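PDB 3MFQ: high-affinity zinc uptake system protein znuA, which probably serves as the substrate-binding component of a metal-uptake ABC transporter, holding a zinc ion in the present structure. Local coordinates for residues 157-161 and 162-166; 186-189 and 190-194. All coordinates share one frame; numbering follows the deposited sequence.

Interaction 1 of 2, residues 157-161 and 162-166; sequences SVIPK and ESRYL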
ATOM      1  N   SER A 157       7.837  -8.804 -16.890  1.00 58.48           N
ATOM      2  CA  SER A 157       7.759  -9.176 -18.300  1.00 59.65           C
ATOM      3  C   SER A 157       7.954 -10.670 -18.522  1.00 57.46           C
ATOM      4  O   SER A 157       7.834 -11.158 -19.643  1.00 59.17           O
ATOM      5  CB  SER A 157       8.801  -8.406 -19.111  1.00 57.54           C
ATOM      6  OG  SER A 157      10.106  -8.884 -18.832  1.00 60.58           O
ATOM      7  N   VAL A 158       8.263 -11.392 -17.452  1.00 56.58           N
ATOM      8  CA  VAL A 158       8.503 -12.823 -17.548  1.00 56.59           C
ATOM      9  C   VAL A 158       7.223 -13.623 -17.313  1.00 58.59           C
ATOM     10  O   VAL A 158       7.200 -14.840 -17.498  1.00 60.90           O
ATOM     11  CB  VAL A 158       9.588 -13.277 -16.554  1.00 60.08           C
ATOM     12  CG1 VAL A 158       8.957 -13.937 -15.334  1.00 56.43           C
ATOM     13  CG2 VAL A 158      10.569 -14.221 -17.232  1.00 62.55           C
ATOM     14  N   ILE A 159       6.158 -12.935 -16.912  1.00 47.54           N
ATOM     15  CA  ILE A 159       4.883 -13.593 -16.638  1.00 44.88           C
ATOM     16  C   ILE A 159       3.948 -13.542 -17.845  1.00 45.46           C
ATOM     17  O   ILE A 159       3.632 -12.462 -18.346  1.00 45.53           O
ATOM     18  CB  ILE A 159       4.178 -12.981 -15.412  1.00 43.34           C
ATOM     19  CG1 ILE A 159       5.060 -13.120 -14.170  1.00 44.90           C
ATOM     20  CG2 ILE A 159       2.833 -13.647 -15.182  1.00 39.83           C
ATOM     21  CD1 ILE A 159       4.449 -12.533 -12.922  1.00 41.20           C
ATOM     22  N   PRO A 160       3.502 -14.720 -18.310  1.00 67.22           N
ATOM     23  CA  PRO A 160       2.637 -14.893 -19.483  1.00 63.00           C
ATOM     24  C   PRO A 160       1.361 -14.062 -19.412  1.00 60.91           C
ATOM     25  O   PRO A 160       0.814 -13.851 -18.333  1.00 63.62           O
ATOM     26  CB  PRO A 160       2.285 -16.382 -19.437  1.00 63.92           C
ATOM     27  CG  PRO A 160       3.419 -17.010 -18.721  1.00 65.50           C
ATOM     28  CD  PRO A 160       3.854 -16.011 -17.695  1.00 67.85           C
ATOM     29  N   LYS A 161       0.892 -13.607 -20.568  1.00 38.00           N
ATOM     30  CA  LYS A 161      -0.321 -12.808 -20.647  1.00 34.88           C
ATOM     31  C   LYS A 161      -1.477 -13.509 -19.945  1.00 36.09           C
ATOM     32  O   LYS A 161      -2.271 -12.875 -19.253  1.00 36.82           O
ATOM     33  CB  LYS A 161      -0.685 -12.556 -22.109  1.00 34.64           C
ATOM     34  CG  LYS A 161      -1.337 -11.213 -22.370  1.00 35.19           C
ATOM     35  CD  LYS A 161      -2.568 -11.000 -21.511  1.00 36.16           C
ATOM     36  CE  LYS A 161      -3.242  -9.693 -21.868  1.00 41.24           C
ATOM     37  NZ  LYS A 161      -2.256  -8.583 -21.904  1.00 43.42           N
ATOM     38  N   GLU A 162      -1.570 -14.820 -20.129  1.00 46.06           N
ATOM     39  CA  GLU A 162      -2.660 -15.591 -19.546  1.00 48.04           C
ATOM     40  C   GLU A 162      -2.482 -15.753 -18.044  1.00 47.25           C
ATOM     41  O   GLU A 162      -3.429 -16.076 -17.332  1.00 49.52           O
ATOM     42  CB  GLU A 162      -2.755 -16.966 -20.206  1.00 48.06           C
ATOM     43  CG  GLU A 162      -2.146 -17.022 -21.592  1.00 47.27           C
ATOM     44  CD  GLU A 162      -0.650 -17.249 -21.559  1.00 47.93           C
ATOM     45  OE1 GLU A 162      -0.211 -18.228 -20.923  1.00 46.12           O
ATOM     46  OE2 GLU A 162       0.087 -16.451 -22.174  1.00 49.77           O
ATOM     47  N   SER A 163      -1.265 -15.529 -17.565  1.00 45.58           N
ATOM     48  CA  SER A 163      -0.965 -15.689 -16.147  1.00 47.76           C
ATOM     49  C   SER A 163      -0.916 -14.347 -15.419  1.00 49.04           C
ATOM     50  O   SER A 163      -0.523 -14.278 -14.254  1.00 51.05           O
ATOM     51  CB  SER A 163       0.354 -16.442 -15.962  1.00 48.54           C
ATOM     52  OG  SER A 163       0.297 -17.723 -16.564  1.00 52.07           O
ATOM     53  N   ARG A 164      -1.316 -13.283 -16.108  1.00 39.39           N
ATOM     54  CA  ARG A 164      -1.323 -11.951 -15.513  1.00 36.00           C
ATOM     55  C   ARG A 164      -2.589 -11.711 -14.705  1.00 37.21           C
ATOM     56  O   ARG A 164      -3.321 -10.753 -14.944  1.00 38.24           O
ATOM     57  CB  ARG A 164      -1.171 -10.876 -16.589  1.00 37.09           C
ATOM     58  CG  ARG A 164       0.171 -10.910 -17.292  1.00 35.93           C
ATOM     59  CD  ARG A 164       0.761  -9.520 -17.415  1.00 35.73           C
ATOM     60  NE  ARG A 164       2.209  -9.574 -17.572  1.00 37.77           N
ATOM     61  CZ  ARG A 164       3.018  -8.534 -17.410  1.00 42.32           C
ATOM     62  NH1 ARG A 164       2.522  -7.350 -17.084  1.00 42.93           N
ATOM     63  NH2 ARG A 164       4.325  -8.679 -17.570  1.00 48.67           N
ATOM     64  N   TYR A 165      -2.839 -12.594 -13.744  1.00 47.80           N
ATOM     65  CA  TYR A 165      -4.006 -12.486 -12.884  1.00 48.78           C
ATOM     66  C   TYR A 165      -3.616 -12.634 -11.421  1.00 50.26           C
ATOM     67  O   TYR A 165      -3.158 -13.692 -10.993  1.00 51.46           O
ATOM     68  CB  TYR A 165      -5.046 -13.537 -13.262  1.00 49.44           C
ATOM     69  CG  TYR A 165      -5.679 -13.301 -14.610  1.00 50.36           C
ATOM     70  CD1 TYR A 165      -5.098 -13.797 -15.769  1.00 47.98           C
ATOM     71  CD2 TYR A 165      -6.858 -12.579 -14.724  1.00 50.98           C
ATOM     72  CE1 TYR A 165      -5.676 -13.583 -17.004  1.00 50.30           C
ATOM     73  CE2 TYR A 165      -7.443 -12.359 -15.955  1.00 51.78           C
ATOM     74  CZ  TYR A 165      -6.848 -12.863 -17.091  1.00 52.97           C
ATOM     75  OH  TYR A 165      -7.430 -12.646 -18.317  1.00 56.95           O
ATOM     76  N   LEU A 166      -3.808 -11.564 -10.660  1.00 39.44           N
ATOM     77  CA  LEU A 166      -3.419 -11.535  -9.259  1.00 36.61           C
ATOM     78  C   LEU A 166      -4.635 -11.706  -8.361  1.00 37.71           C
ATOM     79  O   LEU A 166      -5.664 -11.066  -8.568  1.00 41.70           O
ATOM     80  CB  LEU A 166      -2.716 -10.216  -8.943  1.00 36.65           C
ATOM     81  CG  LEU A 166      -2.167 -10.019  -7.532  1.00 36.53           C
ATOM     82  CD1 LEU A 166      -1.148 -11.090  -7.200  1.00 36.34           C
ATOM     83  CD2 LEU A 166      -1.549  -8.640  -7.406  1.00 36.79           C
TER

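Interaction 2 of 2, residues 186-189 and 190-194; sequences APQG and VSTDS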
ATOM      1  N   ALA A 186     -10.380  -9.856  -5.868  1.00 51.65           N
ATOM      2  CA  ALA A 186     -10.318  -9.881  -4.412  1.00 49.59           C
ATOM      3  C   ALA A 186     -11.693 -10.143  -3.812  1.00 50.81           C
ATOM      4  O   ALA A 186     -12.679  -9.523  -4.212  1.00 51.65           O
ATOM      5  CB  ALA A 186      -9.753  -8.575  -3.886  1.00 49.35           C
ATOM      6  N   PRO A 187     -11.762 -11.070  -2.846  1.00 53.30           N
ATOM      7  CA  PRO A 187     -13.027 -11.405  -2.186  1.00 55.52           C
ATOM      8  C   PRO A 187     -13.533 -10.246  -1.337  1.00 56.28           C
ATOM      9  O   PRO A 187     -14.590 -10.355  -0.718  1.00 60.83           O
ATOM     10  CB  PRO A 187     -12.650 -12.590  -1.291  1.00 55.04           C
ATOM     11  CG  PRO A 187     -11.190 -12.421  -1.045  1.00 53.39           C
ATOM     12  CD  PRO A 187     -10.639 -11.863  -2.320  1.00 52.30           C
ATOM     13  N   GLN A 188     -12.781  -9.151  -1.310  1.00 53.36           N
ATOM     14  CA  GLN A 188     -13.178  -7.979  -0.539  1.00 54.24           C
ATOM     15  C   GLN A 188     -12.992  -6.691  -1.328  1.00 54.17           C
ATOM     16  O   GLN A 188     -12.225  -6.643  -2.290  1.00 56.81           O
ATOM     17  CB  GLN A 188     -12.399  -7.908   0.773  1.00 56.30           C
ATOM     18  CG  GLN A 188     -12.795  -6.738   1.654  1.00 54.97           C
ATOM     19  CD  GLN A 188     -12.283  -6.877   3.068  1.00 60.04           C
ATOM     20  OE1 GLN A 188     -13.026  -6.682   4.028  1.00 68.01           O
ATOM     21  NE2 GLN A 188     -11.012  -7.228   3.206  1.00 58.35           N
ATOM     22  N   GLY A 189     -13.699  -5.646  -0.914  1.00 58.29           N
ATOM     23  CA  GLY A 189     -13.649  -4.370  -1.602  1.00 62.96           C
ATOM     24  C   GLY A 189     -12.338  -3.632  -1.418  1.00 62.74           C
ATOM     25  O   GLY A 189     -11.294  -4.239  -1.170  1.00 60.38           O
ATOM     26  N   VAL A 190     -12.399  -2.312  -1.542  1.00 45.05           N
ATOM     27  CA  VAL A 190     -11.219  -1.467  -1.434  1.00 42.80           C
ATOM     28  C   VAL A 190     -10.775  -1.303   0.018  1.00 44.04           C
ATOM     29  O   VAL A 190      -9.582  -1.308   0.319  1.00 40.71           O
ATOM     30  CB  VAL A 190     -11.470  -0.091  -2.071  1.00 39.64           C
ATOM     31  CG1 VAL A 190     -11.145   1.023  -1.093  1.00 45.38           C
ATOM     32  CG2 VAL A 190     -10.663   0.052  -3.346  1.00 39.83           C
ATOM     33  N   SER A 191     -11.744  -1.158   0.917  1.00 41.16           N
ATOM     34  CA  SER A 191     -11.451  -1.082   2.341  1.00 39.30           C
ATOM     35  C   SER A 191     -11.514  -2.471   2.948  1.00 39.42           C
ATOM     36  O   SER A 191     -12.131  -3.372   2.386  1.00 42.60           O
ATOM     37  CB  SER A 191     -12.442  -0.159   3.048  1.00 42.03           C
ATOM     38  OG  SER A 191     -12.210  -0.137   4.445  1.00 43.03           O
ATOM     39  N   THR A 192     -10.869  -2.646   4.094  1.00 62.21           N
ATOM     40  CA  THR A 192     -10.900  -3.925   4.784  1.00 63.98           C
ATOM     41  C   THR A 192     -11.930  -3.878   5.898  1.00 71.68           C
ATOM     42  O   THR A 192     -12.078  -4.831   6.662  1.00 72.47           O
ATOM     43  CB  THR A 192      -9.534  -4.272   5.395  1.00 63.89           C
ATOM     44  OG1 THR A 192      -9.298  -3.436   6.533  1.00 66.91           O
ATOM     45  CG2 THR A 192      -8.424  -4.073   4.375  1.00 65.10           C
ATOM     46  N   ASP A 193     -12.641  -2.758   5.986  1.00 84.24           N
ATOM     47  CA  ASP A 193     -13.639  -2.567   7.030  1.00 85.41           C
ATOM     48  C   ASP A 193     -15.016  -3.025   6.565  1.00 87.89           C
ATOM     49  O   ASP A 193     -15.918  -2.213   6.366  1.00 87.99           O
ATOM     50  CB  ASP A 193     -13.687  -1.098   7.457  1.00 87.98           C
ATOM     51  CG  ASP A 193     -14.495  -0.884   8.722  1.00 97.17           C
ATOM     52  OD1 ASP A 193     -14.964  -1.883   9.308  1.00100.25           O
ATOM     53  OD2 ASP A 193     -14.658   0.285   9.133  1.00101.15           O
ATOM     54  N   SER A 194     -15.168  -4.334   6.386  1.00 59.54           N
ATOM     55  CA  SER A 194     -16.447  -4.925   6.011  1.00 62.92           C
ATOM     56  C   SER A 194     -16.360  -6.441   6.073  1.00 68.09           C
ATOM     57  O   SER A 194     -15.275  -7.012   5.985  1.00 67.82           O
ATOM     58  CB  SER A 194     -16.858  -4.489   4.602  1.00 61.89           C
ATOM     59  OG  SER A 194     -16.291  -5.349   3.626  1.00 61.59           O
TER

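Interaction 1 of 2, residues 157-161 and 162-166
Arg164 is laid back alongside the preceding loop by its first two side-chain torsions: CG lies beside the backbone N and anti to the carbonyl carbon (chi1 -66°), and a bend at chi2 (-134°) brings NE into line with Ile159 O. The Arg164 NE–H then points at Ile159 O over 3.3 Å. The bond is nearly straight (178°) but long, hence weak. Both Ile159 O and Ser157 CA meet the guanidinium at its edge, close to its plane, with Arg164 NH2 3.5 Å from Ser157 CA. The edge carrying NE and NH2 is thus the one that faces the loop. Nearer the backbone, the aliphatic part of the arginine lies against the turn, Arg164 CG being 3.2 Å from Pro160 O.

The backbone bends here as a short 3-10 helix. Ser163 N donates to Pro160 O at 2.8 Å, coming from well above the carbonyl plane, and Arg164 N makes a weak bond to Lys161 O at 3.3 Å. Both bonds span three residues, the spacing that defines this helix. An inverse gamma turn centred on Arg164 follows, marked by a weak bond from Tyr165 N to Ser163 O, and leads into the strand. Against the turn, Ile159 CG2 rests 3.5 Å from Ser163 O, and the Pro160 ring lies by Ser163, with Pro160 CG 3.9 Å from Ser163 OG.

Lys161 and Arg164 also reach beyond the turn: Lys161 NZ forms a salt bridge with Asp181, and Arg164 NH1 a weak hydrogen bond with Tyr180 O. The turn joins helix 131-156 to strand 165-167, which runs parallel to strand 183-185, while Ile159 packs on Val278 and Leu281 of helix 266-281.

Interaction 2 of 2, residues 186-189 and 190-194
Beside the zinc site, the loop that follows strand 183-185 folds back on itself, and Gln188 meets Ser191 and Thr192 across the bend. The side chain of Thr192 is about 4 Å from the bound zinc ion, whose ligands are His41, His104, His170 and Asp254. Gln188 leaves the backbone with CG anti to its N (chi1 -178°) and continues extended, which carries it alongside the Ser191-Thr192 backbone. Gln188 CG comes within 3.5 Å of Ser191 O, and the amide carbon follows the same course: Gln188 CD is 3.6 Å from Ser191 O and 3.7 Å from Thr192 CA. The side chains of Gln188 and Thr192 run at a slant to each other, and the amide group as a whole lies beside Thr192 and Ser194.

Two small motifs shape the second half of the bend. Ser191 OG accepts a hydrogen bond from Asp193 N at 3.1 Å and 162°, an ST turn in which the hydroxyl grips the backbone two residues on. Asp193 is in turn the centre of an inverse gamma turn, closed by a weak bond of 3.1 Å from Ser194 N to Thr192 O. The first half is held from outside the loop: Gln188 and Gly189 both make backbone hydrogen bonds with Asp171, which follows the zinc ligand His170 in the chain.

Thr192 and Gln188 are probably second-shell residues of the metal site, since their side chains touch the ligands His41 and His170 respectively. Thr192 OG1 is also hydrogen-bonded to Asp39 OD2. Farther along, Asp193 OD2 forms a salt bridge with Lys69 NZ, and Val190 packs against Asp102 and Pro103, which directly precede the ligand His104 in the chain.

In the fold
Following the chain from its N terminus, helix 131-156 ends just before interaction 1, which closes the turn within 157-166 and delivers the chain into strand 165-167. Helix 174-179 and strand 183-185 come next, the strand lying parallel beside 165-167. Interaction 2 then closes the loop 186-194 that leads toward helix 198-211. The two contacts are in series, neither nested nor crossing. Their centres are 24 Å apart, though their nearest atoms come to about 6 Å without touching. Interaction 1 thus runs into the first strand of the two-stranded parallel sheet, near helix 266-281, while interaction 2 follows the second strand, beside the zinc site.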